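Local coordinates for protein Lys-gingipain W83 (Porphyromonas gingivalis, PDB 6I9A) that cleaves proteins with a strong preference for lysine before the scissile bond, as a secreted cysteine peptidase, and may act as a virulence factor in periodontal disease, at residues A[50-53]-A[58-61]; A[147-152]-A[238-243]; A[151-156]-A[178-183]. All blocks are in the same frame, centred on the assembly; numbering follows the deposited sequence. Where two conformers were deposited one is given.

All three contacts lie in the peptidase C25 domain, but contact 1 stands on the other side of the chain's centre from contacts 2 and 3. Partly buried, it ties a loop to the helix that follows it, alongside the four-stranded parallel sheet, through one serine-to-carbonyl bond and a valine-isoleucine contact. Contacts 2 and 3 share Glu151 and Lys152, their centres about 13 Å apart, and both reach the six-stranded sheet. Contact 2, at the start of two of its strands, mixes a tyrosine hydroxyl, a bridging water and a CH-pi contact. Contact 3 is wholly buried and purely apolar: strand side chains meet one tyrosine of the loop after the next helix.

Contact 1. Residues A[50-53]-A[58-61]; sequences AEVG and SIKA
Ser58 OG donates to Val52 O over 2.7 Å, the one direct hydrogen bond between the loop 50-53 and the helical turn 58-61. The hydroxyl lies in the plane of the Val52 carbonyl and is directed at one of its lone pairs, at a C=O...O angle of 134°. In Ser58 a chi1 of 71° places OG between the backbone N and the carbonyl carbon, on the side where the Val52 carbonyl lies. Ser58 OG also comes within 3.3 Å of Gly53 CA, where the chain turns away with a positive phi of 71°. A water adds a second, less certain link, lying 2.9 Å from Glu51 O and 2.8 Å from Ser58 O. Beside this polar link, Val52 CG1 meets Ile59 CG1 at 4.0 Å. Phe62, one turn further along the helix, touches Val52, and Tyr105 of helix 103-106 touches Ile59, so the apolar side of the contact is buried. At the start of the helix, Thr55 OG1 is hydrogen-bonded to Ser58 N. The loop thus folds onto helix 56-72 as the chain begins the beta-alpha-beta crossover from strand 40-46 to the parallel strand 79-83.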
loop_
_atom_site.group_PDB
_atom_site.type_symbol
_atom_site.label_atom_id
_atom_site.label_comp_id
_atom_site.label_asym_id
_atom_site.label_seq_id
_atom_site.Cartn_x
_atom_site.Cartn_y
_atom_site.Cartn_z
ATOM N N ALA A 50 -15.818 -7.759 -23.191
ATOM C CA ALA A 50 -15.963 -6.814 -24.299
ATOM C C ALA A 50 -15.597 -5.391 -23.882
ATOM O O ALA A 50 -14.829 -4.713 -24.586
ATOM C CB ALA A 50 -17.412 -6.835 -24.837
ATOM N N GLU A 51 -16.164 -4.935 -22.772
ATOM C CA GLU A 51 -16.036 -3.549 -22.364
ATOM C C GLU A 51 -14.620 -3.218 -21.898
ATOM O O GLU A 51 -14.237 -2.049 -21.937
ATOM C CB GLU A 51 -17.038 -3.203 -21.266
ATOM C CG GLU A 51 -18.464 -2.991 -21.784
ATOM C CD GLU A 51 -19.495 -2.744 -20.692
ATOM O OE1 GLU A 51 -20.710 -2.855 -20.981
ATOM O OE2 GLU A 51 -19.091 -2.435 -19.549
ATOM N N VAL A 52 -13.837 -4.216 -21.455
ATOM C CA VAL A 52 -12.470 -3.993 -20.973
ATOM C C VAL A 52 -11.497 -4.056 -22.120
ATOM O O VAL A 52 -10.584 -3.217 -22.228
ATOM C CB VAL A 52 -12.108 -5.057 -19.905
ATOM C CG1 VAL A 52 -10.674 -4.870 -19.395
ATOM C CG2 VAL A 52 -13.064 -5.005 -18.718
ATOM N N GLY A 53 -11.641 -5.060 -22.957
ATOM C CA GLY A 53 -10.709 -5.268 -24.052
ATOM C C GLY A 53 -9.364 -5.752 -23.547
ATOM O O GLY A 53 -9.214 -6.151 -22.374
ATOM N N SER A 58 -8.023 0.395 -24.514
ATOM C CA SER A 58 -9.347 -0.071 -24.123
ATOM C C SER A 58 -9.424 -0.172 -22.591
ATOM O O SER A 58 -10.440 0.190 -22.008
ATOM C CB SER A 58 -9.655 -1.411 -24.802
ATOM O OG SER A 58 -8.902 -2.503 -24.278
ATOM N N ILE A 59 -8.363 -0.691 -21.964
ATOM C CA ILE A 59 -8.389 -0.863 -20.516
ATOM C C ILE A 59 -8.469 0.504 -19.833
ATOM O O ILE A 59 -9.248 0.686 -18.890
ATOM C CB ILE A 59 -7.135 -1.672 -20.066
ATOM C CG1 ILE A 59 -7.239 -3.129 -20.557
ATOM C CG2 ILE A 59 -6.949 -1.575 -18.517
ATOM C CD1 ILE A 59 -5.919 -3.852 -20.513
ATOM N N LYS A 60 -7.681 1.471 -20.323
ATOM C CA LYS A 60 -7.724 2.809 -19.752
ATOM C C LYS A 60 -9.127 3.441 -19.939
ATOM O O LYS A 60 -9.687 4.046 -19.001
ATOM C CB LYS A 60 -6.625 3.672 -20.390
ATOM C CG LYS A 60 -6.564 5.102 -19.848
ATOM C CD LYS A 60 -5.210 5.806 -20.289
ATOM C CE LYS A 60 -5.028 5.968 -21.748
ATOM N NZ LYS A 60 -3.829 6.821 -21.960
ATOM N N ALA A 61 -9.712 3.317 -21.163
ATOM C CA ALA A 61 -11.018 3.928 -21.375
ATOM C C ALA A 61 -12.061 3.290 -20.441
ATOM O O ALA A 61 -12.919 4.003 -19.919
ATOM C CB ALA A 61 -11.439 3.774 -22.831
HETATM O O HOH W 1 -12.865 0.120 -23.321
#

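Contact 2. Residues A[147-152]-A[238-243]; sequences KSYLEK and KDKYFL
Tyr149 carries its ring to Lys240 and Tyr241 by a chi1 of 94°, well beyond the usual staggered value near +60°, which swings the aromatic group out of the 3-10 turn 147-150 and lays it against the backbone of 239-241. Lys240 CA comes down over one face of the ring, 3.6 Å from its centroid and 14° off the normal, a CH-pi contact. The lysine side chain continues along the same ring: Lys240 CB is 3.7 Å from Tyr149 CD2, and Lys240 CG lies over the Tyr149 CG end of the ring. Its chain then bends and leads away, and NZ is hydrogen-bonded to Thr206 O.

At the far end of the ring the contact becomes polar. Tyr149 OH donates to Tyr241 O over 2.7 Å, the donor tilted somewhat from the carbonyl plane, while the carbonyl oxygen itself lies at the edge of the tyrosine ring. A water donates to the same hydroxyl at 2.8 Å from Tyr149 OH and accepts from Tyr241 N at 3.0 Å, with a weak bond to Asp239 O. Hydroxyl and water together thus serve both polar backbone atoms of Tyr241 and, with Lys240 over one face, probably limit the ring's movement. Segment 238-243 is also braced within itself, since Asp239 N donates to Tyr241 OH over 2.9 Å. Tyr139 of helix 126-141 also packs on Tyr149. The two segments lead into strands 152-157 and 242-247, parallel strands that flank strand 210-214, so the contact joins the entry loops of the six-stranded mixed sheet in this clan CD alpha/beta fold.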
loop_
_atom_site.group_PDB
_atom_site.type_symbol
_atom_site.label_atom_id
_atom_site.label_comp_id
_atom_site.label_asym_id
_atom_site.label_seq_id
_atom_site.Cartn_x
_atom_site.Cartn_y
_atom_site.Cartn_z
ATOM N N LYS A 147 4.188 -12.618 16.251
ATOM C CA LYS A 147 3.806 -11.175 16.052
ATOM C C LYS A 147 4.909 -10.228 16.503
ATOM O O LYS A 147 4.879 -9.054 16.107
ATOM C CB LYS A 147 2.464 -10.869 16.738
ATOM C CG LYS A 147 1.365 -11.745 16.120
ATOM C CD LYS A 147 0.054 -11.570 16.804
ATOM C CE LYS A 147 -1.076 -12.229 16.029
ATOM N NZ LYS A 147 -0.978 -13.737 15.921
ATOM N N SER A 148 5.892 -10.710 17.275
ATOM C CA SER A 148 6.968 -9.811 17.717
ATOM C C SER A 148 7.761 -9.213 16.527
ATOM O O SER A 148 8.379 -8.166 16.704
ATOM C CB SER A 148 7.917 -10.511 18.678
ATOM O OG SER A 148 8.785 -11.386 17.993
ATOM N N TYR A 149 7.744 -9.860 15.359
ATOM C CA TYR A 149 8.487 -9.328 14.202
ATOM C C TYR A 149 7.921 -7.949 13.832
ATOM O O TYR A 149 8.609 -7.160 13.188
ATOM C CB TYR A 149 8.523 -10.302 13.027
ATOM C CG TYR A 149 7.444 -10.099 11.983
ATOM C CD1 TYR A 149 6.140 -10.560 12.188
ATOM C CD2 TYR A 149 7.720 -9.434 10.798
ATOM C CE1 TYR A 149 5.151 -10.361 11.238
ATOM C CE2 TYR A 149 6.740 -9.217 9.843
ATOM C CZ TYR A 149 5.457 -9.695 10.058
ATOM O OH TYR A 149 4.440 -9.511 9.147
ATOM N N LEU A 150 6.653 -7.705 14.139
ATOM C CA LEU A 150 5.997 -6.440 13.800
ATOM C C LEU A 150 6.637 -5.268 14.554
ATOM O O LEU A 150 6.482 -4.099 14.151
ATOM C CB LEU A 150 4.511 -6.524 14.147
ATOM C CG LEU A 150 3.718 -7.508 13.314
ATOM C CD1 LEU A 150 2.288 -7.610 13.792
ATOM C CD2 LEU A 150 3.721 -7.114 11.827
ATOM N N GLU A 151 7.417 -5.545 15.613
ATOM C CA GLU A 151 8.046 -4.527 16.448
ATOM C C GLU A 151 9.461 -4.208 15.967
ATOM O O GLU A 151 10.215 -3.539 16.698
ATOM C CB GLU A 151 8.066 -4.989 17.917
ATOM C CG GLU A 151 6.637 -5.296 18.410
ATOM C CD GLU A 151 6.624 -5.866 19.820
ATOM O OE1 GLU A 151 5.981 -5.253 20.700
ATOM O OE2 GLU A 151 7.273 -6.926 20.051
ATOM N N LYS A 152 9.805 -4.633 14.756
ATOM C CA LYS A 152 11.178 -4.510 14.253
ATOM C C LYS A 152 11.173 -3.937 12.849
ATOM O O LYS A 152 10.268 -4.252 12.060
ATOM C CB LYS A 152 11.838 -5.901 14.263
ATOM C CG LYS A 152 11.624 -6.638 15.602
ATOM C CD LYS A 152 12.363 -7.957 15.646
ATOM C CE LYS A 152 12.040 -8.716 16.919
ATOM N NZ LYS A 152 12.586 -10.087 16.868
ATOM N N LYS A 238 9.612 -16.886 6.536
ATOM C CA LYS A 238 8.294 -17.496 6.516
ATOM C C LYS A 238 7.477 -16.893 7.630
ATOM O O LYS A 238 7.946 -16.741 8.763
ATOM C CB LYS A 238 8.392 -19.032 6.613
ATOM C CG LYS A 238 7.012 -19.723 6.651
ATOM C CD LYS A 238 7.117 -21.239 6.561
ATOM C CE LYS A 238 5.792 -21.897 6.888
ATOM N NZ LYS A 238 5.879 -23.374 6.840
ATOM N N ASP A 239 6.223 -16.507 7.295
ATOM C CA ASP A 239 5.245 -15.944 8.205
ATOM C C ASP A 239 5.643 -14.582 8.763
ATOM O O ASP A 239 5.007 -14.108 9.694
ATOM C CB ASP A 239 4.947 -16.917 9.361
ATOM C CG ASP A 239 4.336 -18.256 8.987
ATOM O OD1 ASP A 239 3.776 -18.379 7.895
ATOM O OD2 ASP A 239 4.468 -19.201 9.779
ATOM N N LYS A 240 6.632 -13.903 8.152
ATOM C CA LYS A 240 7.102 -12.613 8.672
ATOM C C LYS A 240 7.233 -11.614 7.530
ATOM O O LYS A 240 8.339 -11.170 7.164
ATOM C CB LYS A 240 8.440 -12.828 9.402
ATOM C CG LYS A 240 8.251 -13.657 10.708
ATOM C CD LYS A 240 9.591 -13.899 11.400
ATOM C CE LYS A 240 10.516 -14.796 10.619
ATOM N NZ LYS A 240 11.657 -15.370 11.446
ATOM N N TYR A 241 6.076 -11.263 6.936
ATOM C CA TYR A 241 6.076 -10.491 5.708
ATOM C C TYR A 241 6.086 -9.009 5.974
ATOM O O TYR A 241 5.424 -8.478 6.852
ATOM C CB TYR A 241 4.868 -10.898 4.825
ATOM C CG TYR A 241 4.820 -12.407 4.703
ATOM C CD1 TYR A 241 5.931 -13.124 4.261
ATOM C CD2 TYR A 241 3.714 -13.119 5.152
ATOM C CE1 TYR A 241 5.939 -14.520 4.273
ATOM C CE2 TYR A 241 3.699 -14.531 5.141
ATOM C CZ TYR A 241 4.820 -15.216 4.701
ATOM O OH TYR A 241 4.893 -16.594 4.702
ATOM N N PHE A 242 6.837 -8.285 5.115
ATOM C CA PHE A 242 7.057 -6.851 5.314
ATOM C C PHE A 242 6.539 -5.993 4.153
ATOM O O PHE A 242 6.309 -6.480 3.027
ATOM C CB PHE A 242 8.570 -6.578 5.580
ATOM C CG PHE A 242 9.531 -7.234 4.598
ATOM C CD1 PHE A 242 9.759 -6.695 3.328
ATOM C CD2 PHE A 242 10.264 -8.352 4.984
ATOM C CE1 PHE A 242 10.633 -7.326 2.449
ATOM C CE2 PHE A 242 11.147 -8.957 4.117
ATOM C CZ PHE A 242 11.354 -8.440 2.879
ATOM N N LEU A 243 6.459 -4.689 4.443
ATOM C CA LEU A 243 6.401 -3.662 3.399
ATOM C C LEU A 243 7.850 -3.226 3.156
ATOM O O LEU A 243 8.581 -2.971 4.126
ATOM C CB LEU A 243 5.603 -2.471 3.942
ATOM C CG LEU A 243 5.714 -1.178 3.103
ATOM C CD1 LEU A 243 5.183 -1.347 1.674
ATOM C CD2 LEU A 243 4.958 -0.050 3.779
HETATM O O HOH W 2 3.516 -12.043 8.328
#

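Contact 3. Residues A[151-156]-A[178-183]; sequences EKVLLI and YYYNQE
A beta-alpha-beta unit of the mixed sheet contains this contact: strand 152-157 leads into helix 163-178, and the chain returns through the loop 179-187 to the neighbouring parallel strand 188-192. Tyr180, in that returning loop, faces Val153 and Leu155, two alternate residues on the same side of the first strand. All three CB atoms point into the interface, and no hydrogen bond crosses it. Tyr180 is the centre of an inverse gamma turn, with a weak bond of 2.9 Å from Asn181 N to Tyr179 O, a bend consistent with the turning of its side chain toward the sheet. Further aromatic rings pack around it: Phe317 meets the Tyr180 ring edge-to-face, and the ring of Phe210 from strand 210-214 is nearly parallel to it. The helix covers the strand too, Ile172 and Met176 touching Leu155. Next door, Tyr179 OH is hydrogen-bonded to Asp314, a residue of a sodium site. Both strand side chains cross the tyrosine at about a right angle. With chi1 at -57°, Leu155 sends its CD1 branch to the root of the aromatic group, 3.9 Å from Tyr180 CB and 4.1 Å from Tyr180 CD2. On the same side of the ring plane, Tyr180 CD1 is touched by Val153 CG1 at 3.9 Å and Val153 CG2 at 4.0 Å.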
loop_
_atom_site.group_PDB
_atom_site.type_symbol
_atom_site.label_atom_id
_atom_site.label_comp_id
_atom_site.label_asym_id
_atom_site.label_seq_id
_atom_site.Cartn_x
_atom_site.Cartn_y
_atom_site.Cartn_z
ATOM N N GLU A 151 7.417 -5.545 15.613
ATOM C CA GLU A 151 8.046 -4.527 16.448
ATOM C C GLU A 151 9.461 -4.208 15.967
ATOM O O GLU A 151 10.215 -3.539 16.698
ATOM C CB GLU A 151 8.066 -4.989 17.917
ATOM C CG GLU A 151 6.637 -5.296 18.410
ATOM C CD GLU A 151 6.624 -5.866 19.820
ATOM O OE1 GLU A 151 5.981 -5.253 20.700
ATOM O OE2 GLU A 151 7.273 -6.926 20.051
ATOM N N LYS A 152 9.805 -4.633 14.756
ATOM C CA LYS A 152 11.178 -4.510 14.253
ATOM C C LYS A 152 11.173 -3.937 12.849
ATOM O O LYS A 152 10.268 -4.252 12.060
ATOM C CB LYS A 152 11.838 -5.901 14.263
ATOM C CG LYS A 152 11.624 -6.638 15.602
ATOM C CD LYS A 152 12.363 -7.957 15.646
ATOM C CE LYS A 152 12.040 -8.716 16.919
ATOM N NZ LYS A 152 12.586 -10.087 16.868
ATOM N N VAL A 153 12.187 -3.122 12.516
ATOM C CA VAL A 153 12.289 -2.514 11.186
ATOM C C VAL A 153 13.744 -2.520 10.772
ATOM O O VAL A 153 14.647 -2.646 11.625
ATOM C CB VAL A 153 11.707 -1.074 11.097
ATOM C CG1 VAL A 153 10.239 -1.039 11.499
ATOM C CG2 VAL A 153 12.521 -0.067 11.911
ATOM N N LEU A 154 13.970 -2.360 9.451
ATOM C CA LEU A 154 15.303 -2.241 8.856
ATOM C C LEU A 154 15.336 -0.964 8.027
ATOM O O LEU A 154 14.532 -0.772 7.115
ATOM C CB LEU A 154 15.593 -3.450 7.981
ATOM C CG LEU A 154 16.932 -3.398 7.202
ATOM C CD1 LEU A 154 18.152 -3.309 8.131
ATOM C CD2 LEU A 154 17.030 -4.565 6.253
ATOM N N LEU A 155 16.302 -0.072 8.372
ATOM C CA LEU A 155 16.466 1.241 7.705
ATOM C C LEU A 155 17.898 1.378 7.239
ATOM O O LEU A 155 18.836 1.199 8.046
ATOM C CB LEU A 155 16.134 2.337 8.711
ATOM C CG LEU A 155 14.736 2.281 9.351
ATOM C CD1 LEU A 155 14.597 3.361 10.431
ATOM C CD2 LEU A 155 13.624 2.469 8.272
ATOM N N ILE A 156 18.097 1.650 5.949
ATOM C CA ILE A 156 19.456 1.712 5.401
ATOM C C ILE A 156 19.635 2.978 4.586
ATOM O O ILE A 156 18.891 3.201 3.590
ATOM C CB ILE A 156 19.702 0.466 4.469
ATOM C CG1 ILE A 156 19.610 -0.839 5.309
ATOM C CG2 ILE A 156 21.086 0.575 3.781
ATOM C CD1 ILE A 156 19.533 -2.067 4.429
ATOM N N TYR A 178 11.717 10.535 15.062
ATOM C CA TYR A 178 10.328 10.808 15.333
ATOM C C TYR A 178 9.439 9.586 15.423
ATOM O O TYR A 178 8.400 9.707 16.102
ATOM C CB TYR A 178 9.804 11.767 14.240
ATOM C CG TYR A 178 10.434 13.135 14.409
ATOM C CD1 TYR A 178 10.144 13.923 15.526
ATOM C CD2 TYR A 178 11.405 13.610 13.510
ATOM C CE1 TYR A 178 10.787 15.131 15.739
ATOM C CE2 TYR A 178 12.001 14.854 13.688
ATOM C CZ TYR A 178 11.694 15.602 14.812
ATOM O OH TYR A 178 12.251 16.856 14.935
ATOM N N TYR A 179 9.762 8.477 14.735
ATOM C CA TYR A 179 8.764 7.404 14.618
ATOM C C TYR A 179 9.312 6.000 14.876
ATOM O O TYR A 179 8.695 5.260 15.632
ATOM C CB TYR A 179 8.152 7.455 13.204
ATOM C CG TYR A 179 7.601 8.833 12.895
ATOM C CD1 TYR A 179 6.570 9.385 13.656
ATOM C CD2 TYR A 179 8.129 9.609 11.856
ATOM C CE1 TYR A 179 6.065 10.653 13.387
ATOM C CE2 TYR A 179 7.621 10.875 11.572
ATOM C CZ TYR A 179 6.606 11.395 12.365
ATOM O OH TYR A 179 6.106 12.663 12.137
ATOM N N TYR A 180 10.394 5.612 14.192
ATOM C CA TYR A 180 10.925 4.244 14.313
ATOM C C TYR A 180 11.829 4.166 15.522
ATOM O O TYR A 180 13.055 4.283 15.440
ATOM C CB TYR A 180 11.645 3.855 13.007
ATOM C CG TYR A 180 10.688 3.825 11.834
ATOM C CD1 TYR A 180 9.722 2.827 11.727
ATOM C CD2 TYR A 180 10.776 4.767 10.810
ATOM C CE1 TYR A 180 8.810 2.808 10.666
ATOM C CE2 TYR A 180 9.878 4.749 9.739
ATOM C CZ TYR A 180 8.896 3.779 9.675
ATOM O OH TYR A 180 7.963 3.765 8.652
ATOM N N ASN A 181 11.156 4.044 16.672
ATOM C CA ASN A 181 11.855 4.093 17.949
ATOM C C ASN A 181 11.054 3.388 19.046
ATOM O O ASN A 181 9.894 3.011 18.840
ATOM C CB ASN A 181 12.191 5.566 18.314
ATOM C CG ASN A 181 10.975 6.429 18.445
ATOM O OD1 ASN A 181 9.948 6.065 19.028
ATOM N ND2 ASN A 181 11.051 7.626 17.871
ATOM N N GLN A 182 11.690 3.226 20.204
ATOM C CA GLN A 182 11.066 2.473 21.292
ATOM C C GLN A 182 9.817 3.169 21.819
ATOM O O GLN A 182 8.862 2.484 22.234
ATOM C CB GLN A 182 12.061 2.224 22.430
ATOM C CG GLN A 182 11.472 1.354 23.580
ATOM C CD GLN A 182 10.958 -0.031 23.139
ATOM O OE1 GLN A 182 11.728 -1.015 23.086
ATOM N NE2 GLN A 182 9.636 -0.168 22.855
ATOM N N GLU A 183 9.768 4.499 21.742
ATOM C CA GLU A 183 8.614 5.263 22.245
ATOM C C GLU A 183 7.375 4.994 21.405
ATOM O O GLU A 183 6.248 5.189 21.888
ATOM C CB GLU A 183 8.949 6.778 22.268
ATOM C CG GLU A 183 10.056 7.110 23.279
ATOM C CD GLU A 183 11.525 6.805 22.936
ATOM O OE1 GLU A 183 11.858 6.311 21.825
ATOM O OE2 GLU A 183 12.371 7.115 23.803
#